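Long-range contacts in acyl-CoA dehydrogenase (Bacillus anthracis, PDB 3OWA), which probably catalyses the FAD-dependent alpha,beta-dehydrogenation of acyl-CoA thioesters, passing the electrons on to a separate acceptor: residues 312-320 and 528-538; 495-506 and 539-550. All coordinates share one frame; numbering follows the deposited sequence.

Helix 526-554 serves two partners in succession, a worked example of how one long helix is shared. Its early turns cross helix 305-336 nearly at right angles in contact 1; its later turns run antiparallel to helix 490-520 in contact 2. Both interfaces are largely buried, with centres 16 Å apart, and they meet where F535 packs on A505 and M506. Their chemistry differs. Contact 1 is aromatic and apolar, with no hydrogen bond between its segments, and ties an earlier helix of the C-terminal helical region to a much later one. Contact 2 pairs helices close together in the chain and adds asparagine-centred bonds to an apolar seam.

Contact 1 (312-320 and 528-538); sequences ANMAAKTYA and KVLYTEVFCQE
Aromatic packing dominates where Y319 and Y531 meet: CD2 of Y531 lies 3.4 Å from CG of Y319, and the ring planes are inclined at 33°, an oblique pairing with centroids 5.2 Å apart. A chi1 of 180° sets the Y319 ring trans to the main-chain nitrogen and lays it across Y531, with the aliphatic part of K528 crossing its hydroxyl end. The second aromatic contact is a CH-pi interaction: CB of A320 stands 3.6 Å from the centroid of the F535 ring, almost exactly on its normal.

Small apolar side chains fill in around the rings. CB of A315 touches CE1 of Y531 at 3.7 Å and its backbone O lies over one face of that ring, while A316, at the closest backbone approach, packs its CA against CD1 of Y531 and its CB against V534.

Polar groups find partners beside the interface. The hydroxyls of Y319 and T532 both hydrogen-bond T513 on helix 490-520, and T532 OG1 also donates to the backbone O of K528. Y531 OH bonds to the backbone O of T596, and E538 forms a salt bridge with K582.

Three alanines and Y319 of one helix meet Y531 and F535 of the other where the axes pass 9.0 Å apart at 93°, a near-perpendicular helix crossing within the all-helical C-terminal region of the acyl-CoA dehydrogenase fold.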
loop_
_atom_site.group_PDB
_atom_site.type_symbol
_atom_site.label_atom_id
_atom_site.label_comp_id
_atom_site.label_asym_id
_atom_site.label_seq_id
_atom_site.Cartn_x
_atom_site.Cartn_y
_atom_site.Cartn_z
ATOM N N ALA A 312 16.804 2.940 -2.682
ATOM C CA ALA A 312 17.543 1.678 -2.648
ATOM C C ALA A 312 16.636 0.457 -2.444
ATOM O O ALA A 312 16.886 -0.599 -3.035
ATOM C CB ALA A 312 18.646 1.728 -1.557
ATOM N N ASN A 313 15.617 0.581 -1.593
ATOM C CA ASN A 313 14.681 -0.501 -1.387
ATOM C C ASN A 313 13.922 -0.757 -2.680
ATOM O O ASN A 313 13.767 -1.896 -3.107
ATOM C CB ASN A 313 13.683 -0.168 -0.257
ATOM C CG ASN A 313 14.312 -0.210 1.122
ATOM O OD1 ASN A 313 15.338 -0.839 1.322
ATOM N ND2 ASN A 313 13.664 0.466 2.098
HETATM N N MSE A 314 13.498 0.323 -3.325
HETATM C CA MSE A 314 12.729 0.232 -4.565
HETATM C C MSE A 314 13.553 -0.478 -5.633
HETATM O O MSE A 314 13.045 -1.387 -6.297
HETATM C CB MSE A 314 12.332 1.609 -5.062
HETATM C CG MSE A 314 11.289 2.293 -4.140
HETATM SE SE MSE A 314 11.316 4.220 -4.474
HETATM C CE MSE A 314 10.474 4.249 -6.207
ATOM N N ALA A 315 14.810 -0.057 -5.767
ATOM C CA ALA A 315 15.690 -0.599 -6.810
ATOM C C ALA A 315 16.086 -2.055 -6.547
ATOM O O ALA A 315 16.195 -2.837 -7.478
ATOM C CB ALA A 315 16.883 0.245 -6.955
ATOM N N ALA A 316 16.305 -2.406 -5.279
ATOM C CA ALA A 316 16.697 -3.767 -4.940
ATOM C C ALA A 316 15.572 -4.774 -5.145
ATOM O O ALA A 316 15.791 -5.856 -5.658
ATOM C CB ALA A 316 17.244 -3.845 -3.530
ATOM N N LYS A 317 14.372 -4.429 -4.698
ATOM C CA LYS A 317 13.178 -5.215 -5.052
ATOM C C LYS A 317 12.970 -5.344 -6.544
ATOM O O LYS A 317 12.663 -6.425 -7.016
ATOM C CB LYS A 317 11.930 -4.595 -4.402
ATOM C CG LYS A 317 11.975 -4.653 -2.869
ATOM C CD LYS A 317 10.731 -3.910 -2.348
ATOM C CE LYS A 317 10.765 -3.722 -0.833
ATOM N NZ LYS A 317 10.650 -5.075 -0.128
ATOM N N THR A 318 13.144 -4.257 -7.292
ATOM C CA THR A 318 12.946 -4.293 -8.744
ATOM C C THR A 318 13.983 -5.223 -9.407
ATOM O O THR A 318 13.655 -5.951 -10.347
ATOM C CB THR A 318 13.091 -2.890 -9.349
ATOM O OG1 THR A 318 12.055 -2.046 -8.858
ATOM C CG2 THR A 318 13.007 -2.907 -10.913
ATOM N N TYR A 319 15.228 -5.195 -8.915
ATOM C CA TYR A 319 16.274 -6.097 -9.414
ATOM C C TYR A 319 15.820 -7.522 -9.153
ATOM O O TYR A 319 15.869 -8.355 -10.037
ATOM C CB TYR A 319 17.618 -5.859 -8.709
ATOM C CG TYR A 319 18.729 -6.792 -9.198
ATOM C CD1 TYR A 319 19.339 -6.588 -10.446
ATOM C CD2 TYR A 319 19.171 -7.872 -8.410
ATOM C CE1 TYR A 319 20.357 -7.450 -10.905
ATOM C CE2 TYR A 319 20.202 -8.732 -8.858
ATOM C CZ TYR A 319 20.780 -8.506 -10.101
ATOM O OH TYR A 319 21.784 -9.338 -10.550
ATOM N N ALA A 320 15.336 -7.809 -7.945
ATOM C CA ALA A 320 14.927 -9.187 -7.678
ATOM C C ALA A 320 13.735 -9.591 -8.553
ATOM O O ALA A 320 13.717 -10.707 -9.075
ATOM C CB ALA A 320 14.657 -9.437 -6.183
ATOM N N LYS A 528 24.858 -4.893 -8.808
ATOM C CA LYS A 528 24.152 -6.160 -8.624
ATOM C C LYS A 528 24.479 -6.842 -7.300
ATOM O O LYS A 528 23.595 -7.412 -6.669
ATOM C CB LYS A 528 24.440 -7.128 -9.759
ATOM C CG LYS A 528 23.921 -6.680 -11.093
ATOM C CD LYS A 528 24.317 -7.663 -12.165
ATOM C CE LYS A 528 24.083 -7.016 -13.491
ATOM N NZ LYS A 528 24.924 -7.590 -14.521
ATOM N N VAL A 529 25.759 -6.816 -6.905
ATOM C CA VAL A 529 26.172 -7.468 -5.664
ATOM C C VAL A 529 25.443 -6.824 -4.490
ATOM O O VAL A 529 24.929 -7.525 -3.618
ATOM C CB VAL A 529 27.705 -7.414 -5.449
ATOM C CG1 VAL A 529 28.090 -7.713 -3.981
ATOM C CG2 VAL A 529 28.411 -8.373 -6.386
ATOM N N LEU A 530 25.415 -5.494 -4.491
ATOM C CA LEU A 530 24.737 -4.700 -3.480
ATOM C C LEU A 530 23.233 -4.991 -3.387
ATOM O O LEU A 530 22.739 -5.244 -2.298
ATOM C CB LEU A 530 25.002 -3.206 -3.728
ATOM C CG LEU A 530 26.435 -2.721 -3.373
ATOM C CD1 LEU A 530 26.597 -1.277 -3.786
ATOM C CD2 LEU A 530 26.787 -2.916 -1.896
ATOM N N TYR A 531 22.539 -4.989 -4.526
ATOM C CA TYR A 531 21.103 -5.309 -4.557
ATOM C C TYR A 531 20.912 -6.671 -3.930
ATOM O O TYR A 531 20.022 -6.863 -3.123
ATOM C CB TYR A 531 20.554 -5.400 -5.993
ATOM C CG TYR A 531 20.443 -4.120 -6.795
ATOM C CD1 TYR A 531 20.115 -2.909 -6.180
ATOM C CD2 TYR A 531 20.627 -4.135 -8.177
ATOM C CE1 TYR A 531 19.974 -1.752 -6.921
ATOM C CE2 TYR A 531 20.489 -2.963 -8.942
ATOM C CZ TYR A 531 20.191 -1.772 -8.291
ATOM O OH TYR A 531 20.067 -0.599 -8.995
ATOM N N THR A 532 21.776 -7.611 -4.327
ATOM C CA THR A 532 21.695 -9.007 -3.896
ATOM C C THR A 532 21.894 -9.199 -2.396
ATOM O O THR A 532 21.096 -9.911 -1.764
ATOM C CB THR A 532 22.674 -9.885 -4.714
ATOM O OG1 THR A 532 22.318 -9.766 -6.090
ATOM C CG2 THR A 532 22.569 -11.354 -4.319
ATOM N N GLU A 533 22.930 -8.566 -1.829
ATOM C CA GLU A 533 23.193 -8.640 -0.383
ATOM C C GLU A 533 22.029 -8.113 0.446
ATOM O O GLU A 533 21.581 -8.741 1.415
ATOM C CB GLU A 533 24.453 -7.841 -0.045
ATOM C CG GLU A 533 25.724 -8.568 -0.468
ATOM C CD GLU A 533 26.962 -7.694 -0.427
ATOM O OE1 GLU A 533 26.842 -6.441 -0.437
ATOM O OE2 GLU A 533 28.070 -8.272 -0.379
ATOM N N VAL A 534 21.539 -6.955 0.024
ATOM C CA VAL A 534 20.514 -6.229 0.735
ATOM C C VAL A 534 19.167 -6.970 0.603
ATOM O O VAL A 534 18.482 -7.179 1.603
ATOM C CB VAL A 534 20.454 -4.772 0.167
ATOM C CG1 VAL A 534 19.096 -4.175 0.305
ATOM C CG2 VAL A 534 21.557 -3.897 0.836
ATOM N N PHE A 535 18.814 -7.390 -0.609
ATOM C CA PHE A 535 17.527 -8.071 -0.804
ATOM C C PHE A 535 17.520 -9.420 -0.057
ATOM O O PHE A 535 16.540 -9.768 0.614
ATOM C CB PHE A 535 17.188 -8.291 -2.295
ATOM C CG PHE A 535 15.946 -9.117 -2.504
ATOM C CD1 PHE A 535 14.700 -8.533 -2.412
ATOM C CD2 PHE A 535 16.024 -10.496 -2.716
ATOM C CE1 PHE A 535 13.536 -9.291 -2.559
ATOM C CE2 PHE A 535 14.889 -11.274 -2.864
ATOM C CZ PHE A 535 13.627 -10.663 -2.811
ATOM N N CYS A 536 18.607 -10.168 -0.204
ATOM C CA CYS A 536 18.709 -11.485 0.434
ATOM C C CYS A 536 18.569 -11.438 1.944
ATOM O O CYS A 536 17.814 -12.220 2.527
ATOM C CB CYS A 536 19.992 -12.191 0.032
ATOM S SG CYS A 536 19.796 -12.959 -1.573
ATOM N N GLN A 537 19.266 -10.496 2.567
ATOM C CA GLN A 537 19.185 -10.341 3.998
ATOM C C GLN A 537 17.738 -10.136 4.449
ATOM O O GLN A 537 17.252 -10.827 5.365
ATOM C CB GLN A 537 20.065 -9.186 4.473
ATOM C CG GLN A 537 19.953 -8.970 5.949
ATOM C CD GLN A 537 21.256 -8.511 6.585
ATOM O OE1 GLN A 537 22.276 -9.203 6.520
ATOM N NE2 GLN A 537 21.222 -7.337 7.202
ATOM N N GLU A 538 17.052 -9.183 3.813
ATOM C CA GLU A 538 15.668 -8.893 4.207
ATOM C C GLU A 538 14.649 -9.970 3.839
ATOM O O GLU A 538 13.762 -10.263 4.636
ATOM C CB GLU A 538 15.225 -7.512 3.707
ATOM C CG GLU A 538 15.788 -6.361 4.597
ATOM C CD GLU A 538 16.013 -5.034 3.839
ATOM O OE1 GLU A 538 16.526 -4.053 4.439
ATOM O OE2 GLU A 538 15.704 -4.976 2.629
#

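Contact 2 (495-506 and 539-550)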
loop_
_atom_site.group_PDB
_atom_site.type_symbol
_atom_site.label_atom_id
_atom_site.label_comp_id
_atom_site.label_asym_id
_atom_site.label_seq_id
_atom_site.Cartn_x
_atom_site.Cartn_y
_atom_site.Cartn_z
ATOM N N ASN A 495 1.850 -18.827 4.112
ATOM C CA ASN A 495 3.234 -18.771 4.644
ATOM C C ASN A 495 4.222 -19.563 3.799
ATOM O O ASN A 495 5.336 -19.101 3.521
ATOM C CB ASN A 495 3.312 -19.250 6.112
ATOM C CG ASN A 495 2.687 -18.270 7.084
ATOM O OD1 ASN A 495 2.562 -17.079 6.789
ATOM N ND2 ASN A 495 2.276 -18.768 8.243
ATOM N N ILE A 496 3.799 -20.754 3.384
ATOM C CA ILE A 496 4.625 -21.626 2.583
ATOM C C ILE A 496 4.825 -20.973 1.219
ATOM O O ILE A 496 5.945 -20.894 0.731
ATOM C CB ILE A 496 3.980 -23.037 2.452
ATOM C CG1 ILE A 496 4.015 -23.756 3.814
ATOM C CG2 ILE A 496 4.678 -23.857 1.382
ATOM C CD1 ILE A 496 3.066 -24.893 3.908
ATOM N N ALA A 497 3.735 -20.488 0.635
ATOM C CA ALA A 497 3.791 -19.769 -0.643
ATOM C C ALA A 497 4.703 -18.561 -0.583
ATOM O O ALA A 497 5.450 -18.319 -1.528
ATOM C CB ALA A 497 2.391 -19.372 -1.103
ATOM N N ASP A 498 4.668 -17.821 0.524
ATOM C CA ASP A 498 5.541 -16.648 0.706
ATOM C C ASP A 498 7.004 -17.061 0.861
ATOM O O ASP A 498 7.901 -16.389 0.333
ATOM C CB ASP A 498 5.092 -15.806 1.914
ATOM C CG ASP A 498 3.685 -15.181 1.718
ATOM O OD1 ASP A 498 3.204 -15.093 0.557
ATOM O OD2 ASP A 498 3.052 -14.757 2.726
ATOM N N ILE A 499 7.246 -18.166 1.577
ATOM C CA ILE A 499 8.587 -18.702 1.634
ATOM C C ILE A 499 9.123 -19.055 0.237
ATOM O O ILE A 499 10.253 -18.694 -0.122
ATOM C CB ILE A 499 8.718 -19.934 2.600
ATOM C CG1 ILE A 499 8.522 -19.479 4.037
ATOM C CG2 ILE A 499 10.101 -20.594 2.413
ATOM C CD1 ILE A 499 8.370 -20.608 5.051
ATOM N N VAL A 500 8.319 -19.775 -0.540
ATOM C CA VAL A 500 8.768 -20.229 -1.846
ATOM C C VAL A 500 8.995 -18.998 -2.741
ATOM O O VAL A 500 9.973 -18.944 -3.518
ATOM C CB VAL A 500 7.719 -21.179 -2.489
ATOM C CG1 VAL A 500 8.115 -21.545 -3.937
ATOM C CG2 VAL A 500 7.516 -22.440 -1.603
ATOM N N SER A 501 8.113 -18.007 -2.621
ATOM C CA SER A 501 8.228 -16.825 -3.459
ATOM C C SER A 501 9.539 -16.070 -3.125
ATOM O O SER A 501 10.316 -15.725 -4.015
ATOM C CB SER A 501 7.043 -15.905 -3.257
ATOM O OG SER A 501 7.242 -14.764 -4.069
ATOM N N ASN A 502 9.792 -15.844 -1.846
ATOM C CA ASN A 502 11.029 -15.172 -1.443
ATOM C C ASN A 502 12.252 -15.939 -1.872
ATOM O O ASN A 502 13.207 -15.353 -2.354
ATOM C CB ASN A 502 11.054 -14.926 0.066
ATOM C CG ASN A 502 10.360 -13.631 0.446
ATOM O OD1 ASN A 502 9.999 -12.820 -0.407
ATOM N ND2 ASN A 502 10.165 -13.439 1.725
ATOM N N LEU A 503 12.203 -17.257 -1.719
ATOM C CA LEU A 503 13.299 -18.118 -2.166
ATOM C C LEU A 503 13.628 -17.997 -3.678
ATOM O O LEU A 503 14.798 -17.859 -4.069
ATOM C CB LEU A 503 13.019 -19.571 -1.740
ATOM C CG LEU A 503 13.853 -20.580 -2.500
ATOM C CD1 LEU A 503 15.208 -20.667 -1.834
ATOM C CD2 LEU A 503 13.149 -21.930 -2.592
ATOM N N TYR A 504 12.593 -18.042 -4.509
ATOM C CA TYR A 504 12.725 -17.888 -5.962
ATOM C C TYR A 504 13.324 -16.533 -6.359
ATOM O O TYR A 504 14.193 -16.451 -7.230
ATOM C CB TYR A 504 11.355 -18.099 -6.659
ATOM C CG TYR A 504 11.415 -18.217 -8.165
ATOM C CD1 TYR A 504 12.232 -19.178 -8.779
ATOM C CD2 TYR A 504 10.666 -17.376 -8.977
ATOM C CE1 TYR A 504 12.298 -19.300 -10.163
ATOM C CE2 TYR A 504 10.713 -17.490 -10.367
ATOM C CZ TYR A 504 11.538 -18.462 -10.952
ATOM O OH TYR A 504 11.594 -18.568 -12.327
ATOM N N ALA A 505 12.858 -15.467 -5.735
ATOM C CA ALA A 505 13.429 -14.151 -6.016
ATOM C C ALA A 505 14.903 -14.055 -5.553
ATOM O O ALA A 505 15.760 -13.526 -6.281
ATOM C CB ALA A 505 12.583 -13.065 -5.349
HETATM N N MSE A 506 15.188 -14.566 -4.358
HETATM C CA MSE A 506 16.568 -14.578 -3.815
HETATM C C MSE A 506 17.508 -15.334 -4.720
HETATM O O MSE A 506 18.561 -14.831 -5.076
HETATM C CB MSE A 506 16.613 -15.242 -2.443
HETATM C CG MSE A 506 16.052 -14.419 -1.322
HETATM SE SE MSE A 506 16.078 -15.459 0.302
HETATM C CE MSE A 506 17.986 -15.669 0.519
ATOM N N ALA A 539 14.777 -10.557 2.652
ATOM C CA ALA A 539 13.888 -11.650 2.224
ATOM C C ALA A 539 14.083 -12.900 3.098
ATOM O O ALA A 539 13.124 -13.611 3.398
ATOM C CB ALA A 539 14.137 -12.003 0.777
ATOM N N PHE A 540 15.329 -13.167 3.480
ATOM C CA PHE A 540 15.626 -14.302 4.368
ATOM C C PHE A 540 15.054 -14.111 5.771
ATOM O O PHE A 540 14.520 -15.051 6.355
ATOM C CB PHE A 540 17.125 -14.545 4.458
ATOM C CG PHE A 540 17.475 -15.849 5.119
ATOM C CD1 PHE A 540 17.358 -17.051 4.414
ATOM C CD2 PHE A 540 17.901 -15.878 6.443
ATOM C CE1 PHE A 540 17.696 -18.277 5.019
ATOM C CE2 PHE A 540 18.233 -17.105 7.067
ATOM C CZ PHE A 540 18.135 -18.295 6.354
ATOM N N ASN A 541 15.178 -12.884 6.292
ATOM C CA ASN A 541 14.450 -12.466 7.494
ATOM C C ASN A 541 12.941 -12.755 7.435
ATOM O O ASN A 541 12.392 -13.391 8.350
ATOM C CB ASN A 541 14.757 -10.985 7.848
ATOM C CG ASN A 541 16.202 -10.793 8.378
ATOM O OD1 ASN A 541 16.885 -11.760 8.737
ATOM N ND2 ASN A 541 16.651 -9.534 8.444
ATOM N N GLU A 542 12.273 -12.346 6.356
ATOM C CA GLU A 542 10.853 -12.709 6.174
ATOM C C GLU A 542 10.594 -14.229 6.154
ATOM O O GLU A 542 9.613 -14.699 6.753
ATOM C CB GLU A 542 10.269 -12.088 4.898
ATOM C CG GLU A 542 10.414 -10.569 4.884
ATOM C CD GLU A 542 9.875 -9.900 3.635
ATOM O OE1 GLU A 542 9.420 -10.625 2.715
ATOM O OE2 GLU A 542 9.907 -8.636 3.579
ATOM N N ILE A 543 11.447 -14.970 5.439
ATOM C CA ILE A 543 11.344 -16.436 5.399
ATOM C C ILE A 543 11.352 -17.035 6.795
ATOM O O ILE A 543 10.494 -17.851 7.130
ATOM C CB ILE A 543 12.460 -17.063 4.531
ATOM C CG1 ILE A 543 12.128 -16.841 3.052
ATOM C CG2 ILE A 543 12.630 -18.585 4.849
ATOM C CD1 ILE A 543 13.226 -17.291 2.069
ATOM N N GLU A 544 12.305 -16.585 7.606
ATOM C CA GLU A 544 12.428 -17.020 8.997
ATOM C C GLU A 544 11.167 -16.755 9.788
ATOM O O GLU A 544 10.709 -17.626 10.522
ATOM C CB GLU A 544 13.614 -16.341 9.686
ATOM C CG GLU A 544 13.802 -16.807 11.146
ATOM C CD GLU A 544 15.071 -16.258 11.802
ATOM O OE1 GLU A 544 15.902 -15.626 11.108
ATOM O OE2 GLU A 544 15.238 -16.453 13.030
ATOM N N ALA A 545 10.609 -15.552 9.658
ATOM C CA ALA A 545 9.352 -15.233 10.360
ATOM C C ALA A 545 8.153 -16.057 9.878
ATOM O O ALA A 545 7.297 -16.423 10.684
ATOM C CB ALA A 545 9.032 -13.734 10.278
ATOM N N HIS A 546 8.065 -16.299 8.563
ATOM C CA HIS A 546 6.990 -17.147 8.019
ATOM C C HIS A 546 7.101 -18.581 8.535
ATOM O O HIS A 546 6.083 -19.215 8.807
ATOM C CB HIS A 546 6.998 -17.163 6.485
ATOM C CG HIS A 546 6.517 -15.883 5.876
ATOM N ND1 HIS A 546 5.355 -15.267 6.278
ATOM C CD2 HIS A 546 7.036 -15.106 4.895
ATOM C CE1 HIS A 546 5.180 -14.161 5.573
ATOM N NE2 HIS A 546 6.186 -14.040 4.726
ATOM N N ALA A 547 8.334 -19.079 8.631
ATOM C CA ALA A 547 8.563 -20.442 9.121
ATOM C C ALA A 547 8.189 -20.574 10.587
ATOM O O ALA A 547 7.506 -21.515 10.956
ATOM C CB ALA A 547 10.017 -20.883 8.878
ATOM N N LYS A 548 8.633 -19.627 11.413
ATOM C CA LYS A 548 8.286 -19.601 12.837
ATOM C C LYS A 548 6.784 -19.637 13.069
ATOM O O LYS A 548 6.314 -20.435 13.876
ATOM C CB LYS A 548 8.842 -18.351 13.541
ATOM C CG LYS A 548 10.321 -18.416 13.851
ATOM C CD LYS A 548 10.730 -17.306 14.829
ATOM C CE LYS A 548 12.258 -17.101 14.816
ATOM N NZ LYS A 548 12.750 -16.364 16.032
ATOM N N GLU A 549 6.045 -18.764 12.376
ATOM C CA GLU A 549 4.582 -18.721 12.502
ATOM C C GLU A 549 3.949 -20.055 12.120
ATOM O O GLU A 549 3.026 -20.532 12.784
ATOM C CB GLU A 549 3.945 -17.586 11.655
ATOM C CG GLU A 549 2.419 -17.489 11.880
ATOM C CD GLU A 549 1.736 -16.360 11.093
ATOM O OE1 GLU A 549 1.637 -16.444 9.855
ATOM O OE2 GLU A 549 1.271 -15.386 11.721
ATOM N N THR A 550 4.456 -20.661 11.052
ATOM C CA THR A 550 3.944 -21.964 10.630
ATOM C C THR A 550 4.288 -23.088 11.624
ATOM O O THR A 550 3.445 -23.934 11.890
ATOM C CB THR A 550 4.420 -22.325 9.247
ATOM O OG1 THR A 550 4.062 -21.267 8.349
ATOM C CG2 THR A 550 3.749 -23.611 8.787
HETATM O O HOH W 1 3.584 -15.066 8.327
#
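ND2 of N495 is held by two acceptors near the end of segment 539-550: it donates to OE1 of E549 at 2.9 Å, close to the amide plane and onto the anti lone pair of the carboxylate, and to OG1 of T550 at 3.1 Å, which is tilted farther from that plane. The T550 hydroxyl in turn donates to the backbone O of H546, so that one threonine joins its own helix to the asparagine. OD1 of N495 accepts from a water at 2.7 Å. That water also hydrogen-bonds ND1 at the edge of the H546 ring, whose direct bond to OD1 is weak. These links probably restrict rotation of both flat groups.

CB of D498 lies over one face of the same imidazole in a CH-pi contact, 3.8 Å from the centroid, while the D498 carboxylate forms a salt bridge with R415. A turn farther along, ND2 of N502 reaches OE1 of E542 at 3.1 Å in a fairly straight bond (160°).

An apolar seam runs alongside these polar sites and on past N502 to M506, where CG of M506 meets CB of A539. I543 is a knob in a hole formed by I499, N502, L503 and M506; its CD1 lies 3.8 Å from the selenium of M506. CG1 of I499 packs on CB of H546.

The two helices form an antiparallel pair, their axes 9.1 Å apart at 158°. Helix 458-482 touches both through L503, A547 and T550, helix 411-427 packs against 495-506, and helix 557-571 meets 539-550 at F540 and A547, while E549 packs on V578 of the second subunit.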